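Local atomic coordinates of sulfate permease family protein (Vibrio cholerae, PDB entry 4DGH), a protein that probably transports anions across the membrane as a member of the SulP family, and is represented here by its STAS domain alone. Residues A[72-77]-A[103-108]; A[85-90]-A[116-121]. All coordinates share one frame; numbering follows the deposited sequence.

Contact 1 (A[72-77]-A[103-108]); sequences EMIQSF and VKLVGE
Just before Ile-74, the residue that meets Leu-105 and Val-106 across this contact, Met-73 O is gripped by two donors. Phe-77 N reaches it at 3.1 Å, the ordinary bond of the helix. Ser-76 OG adds a second bond to Met-73 O at 2.8 Å, with a C=O...donor angle of 124° and the hydroxyl tilted 25° from the carbonyl plane. Both donors come from the same face of that plane, and Met-73 O also sits over the centre of one face of the Phe-77 ring. Residue 73 is a selenomethionine, an engineered label.

The contact itself is apolar and rests on three side chains. Ile-74 points its CG2 methyl at Leu-105, coming within 3.7 Å of both CG and CD2 of that leucine, while Leu-105 CD2 also comes 4.0 Å from Ile-74 CB. Leu-105, its CG anti to the backbone N (chi1 -175°), slides past Ile-74 in the opposite direction, so the two meet along their flanks. Val-106 instead crosses Ile-74 at about a right angle: its CG1 lies 4.0 Å from Ile-74 CG2 and equally far from Ile-74 CD1, so one methyl bridges both branches of the isoleucine.

The short helix 102-106 stops here. Gly-107 N still bonds to Val-103 O, but Gly-107, with positive phi, is the first residue to leave the helical conformation; the carbonyl O of Val-106 accepts from Asn-110 ND2. Leu-105 also leans on Glu-71 and His-78 of helix 64-78, and Val-106 reaches Val-84 and Ile-86 of strand 83-87. From the other flank, helix 32-44 meets helix 64-78 through Phe-38 and Met-42, which places the contact in a helical layer of the STAS domain against its sheet.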
ATOM      1  N   GLU A  72      11.267   6.085 -16.785  1.00 26.36           N
ATOM      2  CA  GLU A  72      10.496   7.326 -16.691  1.00 28.18           C
ATOM      3  C   GLU A  72      10.797   8.005 -15.361  1.00 25.01           C
ATOM      4  O   GLU A  72      11.046   9.205 -15.349  1.00 24.21           O
ATOM      5  CB  GLU A  72       8.978   7.041 -16.776  1.00 35.73           C
ATOM      6  CG  GLU A  72       8.131   8.299 -16.594  1.00 45.90           C
ATOM      7  CD  GLU A  72       6.663   8.144 -17.066  1.00 65.48           C
ATOM      8  OE1 GLU A  72       6.015   7.084 -16.787  1.00 68.37           O
ATOM      9  OE2 GLU A  72       6.124   9.099 -17.716  1.00 70.96           O
HETATM   10  N   MSE A  73      10.821   7.246 -14.268  0.70 22.92           N
HETATM   11  CA  MSE A  73      11.193   7.815 -12.969  0.70 22.69           C
HETATM   12  C   MSE A  73      12.567   8.464 -12.968  0.70 21.58           C
HETATM   13  O   MSE A  73      12.745   9.564 -12.466  0.70 20.86           O
HETATM   14  CB  MSE A  73      11.161   6.691 -11.931  0.70 24.20           C
HETATM   15  CG  MSE A  73      11.025   7.326 -10.557  0.70 28.22           C
HETATM   16 SE   MSE A  73      11.304   5.905  -9.222  0.63 32.77          SE
HETATM   17  CE  MSE A  73      11.106   6.756  -7.486  0.70 35.32           C
ATOM     18  N   ILE A  74      13.552   7.774 -13.509  1.00 21.72           N
ATOM     19  CA  ILE A  74      14.901   8.328 -13.546  1.00 21.36           C
ATOM     20  C   ILE A  74      14.974   9.548 -14.431  1.00 22.33           C
ATOM     21  O   ILE A  74      15.709  10.525 -14.131  1.00 20.73           O
ATOM     22  CB  ILE A  74      15.880   7.250 -14.077  1.00 21.49           C
ATOM     23  CG1 ILE A  74      16.024   6.169 -12.985  1.00 21.38           C
ATOM     24  CG2 ILE A  74      17.232   7.907 -14.360  1.00 21.79           C
ATOM     25  CD1 ILE A  74      16.723   4.928 -13.497  1.00 23.45           C
ATOM     26  N   GLN A  75      14.318   9.479 -15.586  1.00 22.32           N
ATOM     27  CA  GLN A  75      14.209  10.669 -16.474  0.50 25.10           C
ATOM     28  C   GLN A  75      13.638  11.889 -15.739  1.00 25.47           C
ATOM     29  O   GLN A  75      14.126  12.969 -15.884  1.00 25.22           O
ATOM     30  CB  GLN A  75      13.384  10.362 -17.717  0.50 25.72           C
ATOM     31  CG  GLN A  75      14.218   9.603 -18.736  0.50 26.74           C
ATOM     32  CD  GLN A  75      13.407   8.985 -19.862  0.50 28.67           C
ATOM     33  OE1 GLN A  75      12.179   8.894 -19.797  0.50 30.17           O
ATOM     34  NE2 GLN A  75      14.111   8.534 -20.907  0.50 28.26           N
ATOM     35  N   SER A  76      12.594  11.661 -14.956  1.00 25.89           N
ATOM     36  CA  SER A  76      11.956  12.706 -14.206  1.00 26.27           C
ATOM     37  C   SER A  76      12.883  13.285 -13.120  1.00 24.81           C
ATOM     38  O   SER A  76      12.860  14.481 -12.890  1.00 26.00           O
ATOM     39  CB  SER A  76      10.612  12.232 -13.626  1.00 28.34           C
ATOM     40  OG  SER A  76      10.825  11.545 -12.383  1.00 34.52           O
ATOM     41  N   PHE A  77      13.778  12.488 -12.523  1.00 21.94           N
ATOM     42  CA  PHE A  77      14.765  13.053 -11.571  1.00 21.78           C
ATOM     43  C   PHE A  77      15.875  13.814 -12.303  1.00 21.04           C
ATOM     44  O   PHE A  77      16.329  14.861 -11.857  1.00 22.66           O
ATOM     45  CB  PHE A  77      15.394  11.915 -10.686  1.00 21.49           C
ATOM     46  CG  PHE A  77      14.357  11.087  -9.942  1.00 24.88           C
ATOM     47  CD1 PHE A  77      13.137  11.663  -9.546  1.00 27.61           C
ATOM     48  CD2 PHE A  77      14.601   9.771  -9.605  1.00 26.82           C
ATOM     49  CE1 PHE A  77      12.183  10.924  -8.814  1.00 26.67           C
ATOM     50  CE2 PHE A  77      13.658   8.998  -8.893  1.00 25.76           C
ATOM     51  CZ  PHE A  77      12.458   9.581  -8.480  1.00 25.83           C
ATOM     52  N   VAL A 103      21.477   1.252 -17.380  1.00 22.95           N
ATOM     53  CA  VAL A 103      22.862   1.556 -16.951  1.00 23.68           C
ATOM     54  C   VAL A 103      23.365   2.743 -17.772  1.00 24.63           C
ATOM     55  O   VAL A 103      23.937   3.658 -17.211  1.00 25.30           O
ATOM     56  CB  VAL A 103      23.787   0.327 -17.057  1.00 23.77           C
ATOM     57  CG1 VAL A 103      25.264   0.721 -16.907  1.00 25.49           C
ATOM     58  CG2 VAL A 103      23.378  -0.723 -16.027  1.00 22.09           C
ATOM     59  N   LYS A 104      23.108   2.724 -19.075  0.70 25.93           N
ATOM     60  CA  LYS A 104      23.394   3.860 -19.966  0.70 27.87           C
ATOM     61  C   LYS A 104      22.836   5.102 -19.384  0.70 26.43           C
ATOM     62  O   LYS A 104      23.547   6.080 -19.244  0.70 26.77           O
ATOM     63  CB  LYS A 104      22.782   3.660 -21.378  0.70 30.55           C
ATOM     64  CG  LYS A 104      22.996   4.869 -22.286  0.70 31.83           C
ATOM     65  CD  LYS A 104      22.004   4.895 -23.440  0.70 36.60           C
ATOM     66  CE  LYS A 104      22.299   6.096 -24.321  0.70 38.56           C
ATOM     67  NZ  LYS A 104      21.728   5.848 -25.663  0.70 38.66           N
ATOM     68  N   LEU A 105      21.561   5.059 -18.992  1.00 25.58           N
ATOM     69  CA  LEU A 105      20.896   6.254 -18.514  1.00 25.60           C
ATOM     70  C   LEU A 105      21.561   6.847 -17.305  1.00 25.10           C
ATOM     71  O   LEU A 105      21.715   8.049 -17.214  1.00 24.24           O
ATOM     72  CB  LEU A 105      19.462   5.895 -18.171  1.00 25.35           C
ATOM     73  CG  LEU A 105      18.476   6.959 -17.760  1.00 27.56           C
ATOM     74  CD1 LEU A 105      18.594   8.143 -18.739  1.00 34.12           C
ATOM     75  CD2 LEU A 105      17.088   6.273 -17.732  1.00 28.33           C
ATOM     76  N   VAL A 106      21.921   6.028 -16.328  1.00 22.32           N
ATOM     77  CA  VAL A 106      22.461   6.648 -15.152  1.00 24.26           C
ATOM     78  C   VAL A 106      23.980   6.756 -15.169  1.00 23.59           C
ATOM     79  O   VAL A 106      24.551   7.540 -14.409  1.00 24.04           O
ATOM     80  CB  VAL A 106      22.092   5.945 -13.828  1.00 23.35           C
ATOM     81  CG1 VAL A 106      20.562   5.936 -13.553  1.00 22.63           C
ATOM     82  CG2 VAL A 106      22.687   4.581 -13.817  1.00 22.30           C
ATOM     83  N   GLY A 107      24.626   5.968 -16.035  1.00 22.64           N
ATOM     84  CA  GLY A 107      26.088   6.022 -16.114  1.00 23.24           C
ATOM     85  C   GLY A 107      26.647   4.782 -15.400  1.00 24.07           C
ATOM     86  O   GLY A 107      26.257   4.498 -14.278  1.00 21.14           O
ATOM     87  N   GLU A 108      27.534   3.999 -16.058  1.00 24.49           N
ATOM     88  CA  GLU A 108      28.135   2.769 -15.416  1.00 24.85           C
ATOM     89  C   GLU A 108      28.752   3.067 -14.084  1.00 23.66           C
ATOM     90  O   GLU A 108      28.691   2.222 -13.179  1.00 22.61           O
ATOM     91  CB  GLU A 108      29.302   2.139 -16.249  1.00 28.51           C
ATOM     92  CG  GLU A 108      28.941   2.142 -17.700  1.00 33.36           C
ATOM     93  CD  GLU A 108      30.050   1.750 -18.680  1.00 38.82           C
ATOM     94  OE1 GLU A 108      31.269   1.840 -18.331  1.00 35.92           O
ATOM     95  OE2 GLU A 108      29.618   1.372 -19.836  1.00 39.62           O
TER

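Contact 2 (A[85-90]-A[116-121]); sequences LISGAN and EGALSA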
ATOM      1  N   LEU A  85      22.051   7.343  -8.413  1.00 16.64           N
ATOM      2  CA  LEU A  85      22.834   6.120  -8.306  1.00 17.28           C
ATOM      3  C   LEU A  85      21.871   4.930  -8.108  1.00 17.83           C
ATOM      4  O   LEU A  85      20.812   5.098  -7.528  1.00 19.04           O
ATOM      5  CB  LEU A  85      23.793   6.142  -7.107  1.00 18.09           C
ATOM      6  CG  LEU A  85      25.063   7.010  -7.099  1.00 21.68           C
ATOM      7  CD1 LEU A  85      25.035   8.264  -7.937  1.00 20.67           C
ATOM      8  CD2 LEU A  85      25.685   7.200  -5.726  1.00 19.90           C
ATOM      9  N   ILE A  86      22.301   3.731  -8.536  1.00 16.43           N
ATOM     10  CA  ILE A  86      21.520   2.563  -8.330  1.00 17.29           C
ATOM     11  C   ILE A  86      22.375   1.581  -7.529  1.00 18.61           C
ATOM     12  O   ILE A  86      23.609   1.404  -7.826  1.00 19.95           O
ATOM     13  CB  ILE A  86      21.188   1.987  -9.685  1.00 18.07           C
ATOM     14  CG1 ILE A  86      20.136   2.882 -10.421  1.00 19.28           C
ATOM     15  CG2 ILE A  86      20.752   0.528  -9.538  1.00 18.42           C
ATOM     16  CD1 ILE A  86      19.923   2.339 -11.841  1.00 19.91           C
ATOM     17  N   SER A  87      21.784   0.927  -6.536  1.00 17.88           N
ATOM     18  CA  SER A  87      22.522  -0.127  -5.795  1.00 18.07           C
ATOM     19  C   SER A  87      21.686  -1.370  -5.627  1.00 19.32           C
ATOM     20  O   SER A  87      20.499  -1.297  -5.660  1.00 17.94           O
ATOM     21  CB  SER A  87      22.917   0.373  -4.405  1.00 19.16           C
ATOM     22  OG  SER A  87      21.792   0.782  -3.600  1.00 20.52           O
ATOM     23  N   GLY A  88      22.368  -2.507  -5.405  1.00 19.16           N
ATOM     24  CA  GLY A  88      21.743  -3.706  -4.902  1.00 21.09           C
ATOM     25  C   GLY A  88      21.002  -4.578  -5.915  1.00 20.55           C
ATOM     26  O   GLY A  88      20.330  -5.519  -5.501  1.00 20.81           O
ATOM     27  N   ALA A  89      21.111  -4.303  -7.228  1.00 20.16           N
ATOM     28  CA  ALA A  89      20.391  -5.171  -8.214  1.00 20.90           C
ATOM     29  C   ALA A  89      20.897  -6.610  -8.058  1.00 22.06           C
ATOM     30  O   ALA A  89      22.110  -6.795  -7.996  1.00 23.29           O
ATOM     31  CB  ALA A  89      20.593  -4.715  -9.663  1.00 19.97           C
ATOM     32  N   ASN A  90      20.032  -7.614  -7.987  1.00 21.98           N
ATOM     33  CA  ASN A  90      20.564  -8.997  -7.995  1.00 24.38           C
ATOM     34  C   ASN A  90      21.225  -9.342  -9.327  1.00 24.65           C
ATOM     35  O   ASN A  90      21.223  -8.529 -10.219  1.00 23.02           O
ATOM     36  CB  ASN A  90      19.549 -10.028  -7.618  1.00 25.17           C
ATOM     37  CG  ASN A  90      18.402 -10.138  -8.621  1.00 26.13           C
ATOM     38  OD1 ASN A  90      18.591 -10.152  -9.843  1.00 25.50           O
ATOM     39  ND2 ASN A  90      17.217 -10.371  -8.075  1.00 26.01           N
ATOM     40  N   GLU A 116      26.090  -0.019   0.525  1.00 20.67           N
ATOM     41  CA  GLU A 116      27.094   0.720   1.283  0.50 21.47           C
ATOM     42  C   GLU A 116      28.130   1.327   0.352  1.00 21.44           C
ATOM     43  O   GLU A 116      28.650   2.439   0.584  1.00 21.01           O
ATOM     44  CB  GLU A 116      27.776  -0.186   2.292  0.50 22.64           C
ATOM     45  CG  GLU A 116      28.439   0.636   3.341  0.50 24.03           C
ATOM     46  CD  GLU A 116      28.894  -0.240   4.448  0.50 26.14           C
ATOM     47  OE1 GLU A 116      28.334  -1.373   4.505  0.50 27.22           O
ATOM     48  OE2 GLU A 116      29.792   0.234   5.184  0.50 25.90           O
ATOM     49  N   GLY A 117      28.397   0.663  -0.760  1.00 20.60           N
ATOM     50  CA  GLY A 117      29.351   1.350  -1.661  1.00 21.40           C
ATOM     51  C   GLY A 117      28.731   2.582  -2.392  1.00 20.07           C
ATOM     52  O   GLY A 117      29.431   3.595  -2.649  1.00 19.93           O
ATOM     53  N   ALA A 118      27.433   2.527  -2.705  1.00 18.64           N
ATOM     54  CA  ALA A 118      26.749   3.742  -3.276  1.00 18.15           C
ATOM     55  C   ALA A 118      26.729   4.894  -2.274  1.00 17.81           C
ATOM     56  O   ALA A 118      26.983   6.049  -2.639  1.00 17.79           O
ATOM     57  CB  ALA A 118      25.279   3.347  -3.662  1.00 16.90           C
ATOM     58  N   LEU A 119      26.466   4.561  -0.990  1.00 19.39           N
ATOM     59  CA  LEU A 119      26.362   5.559   0.079  1.00 19.08           C
ATOM     60  C   LEU A 119      27.734   6.188   0.323  1.00 20.12           C
ATOM     61  O   LEU A 119      27.859   7.424   0.395  1.00 19.00           O
ATOM     62  CB  LEU A 119      25.807   4.912   1.390  1.00 20.77           C
ATOM     63  CG  LEU A 119      25.844   5.826   2.687  1.00 21.06           C
ATOM     64  CD1 LEU A 119      24.932   6.997   2.352  1.00 19.81           C
ATOM     65  CD2 LEU A 119      25.229   5.071   3.843  1.00 20.43           C
ATOM     66  N   SER A 120      28.757   5.347   0.441  1.00 21.30           N
ATOM     67  CA  SER A 120      30.153   5.809   0.536  1.00 23.82           C
ATOM     68  C   SER A 120      30.533   6.744  -0.640  1.00 23.80           C
ATOM     69  O   SER A 120      31.022   7.907  -0.464  1.00 23.40           O
ATOM     70  CB  SER A 120      31.086   4.561   0.657  1.00 25.43           C
ATOM     71  OG  SER A 120      32.425   5.000   0.432  1.00 35.41           O
ATOM     72  N   ALA A 121      30.268   6.298  -1.867  1.00 23.25           N
ATOM     73  CA  ALA A 121      30.551   7.163  -3.017  1.00 22.17           C
ATOM     74  C   ALA A 121      29.797   8.489  -2.997  1.00 21.94           C
ATOM     75  O   ALA A 121      30.361   9.533  -3.381  1.00 22.36           O
ATOM     76  CB  ALA A 121      30.304   6.467  -4.326  1.00 21.71           C
TER
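Ala-118 is the first residue of 116-121 to touch strand 83-87, and it carries the contact with both its side chain and its carbonyl. Its CB packs 3.9 Å from Ser-87 CB, the nearest approach of the serine; Ser-87 OG, set by chi1 of 58° between the backbone N and carbonyl carbon, stands slightly farther from the alanine methyl. Ala-118 O, in turn, meets the CD2 methyl of Leu-85 at 3.5 Å, a van der Waals approach, with the same methyl 4.4 Å from Ala-118 CB. A short alanine allows the backbones to come close, the CA atoms of Ser-87 and Ala-118 being 6.3 Å apart. Next, Leu-119 directs its CB away from the strand and packs on Met-5 and Glu-8 of helix 3-11. One turn on from Ala-118, Ala-121 again points its CB toward the strand, but settles against Tyr-112, and its N bonds to Gly-117 O within the helix. Helix 115-128 thus lies between sheet and helix 3-11: Ala-118 also rests on Ile-53 of strand 51-55 and on Tyr-112 of strand 111-112, the two strands that flank 83-87 in the parallel sheet.

In the fold
Both contacts are largely buried, contact 2 completely in its touching residues, contact 1 with Leu-105 partly exposed; strand 83-87 connects them from its two faces. Leu-85 and Ser-87 turn to contact 2, whereas Ile-86 between them points the other way and touches Val-106 of contact 1, CD1 to CG1 at 4.0 Å. Contact 1 joins two helices on one side of the sheet through branched side chains, and contact 2 sets helix 115-128 on the strand through an alanine and a serine methylene, with a leucine methyl against a carbonyl. Neither is polar across its segments. The potassium ion at Leu-26, Arg-55 and Trp-58 lies about 8 Å from the Ser-87 side chain and about 13 Å from that of Ile-74.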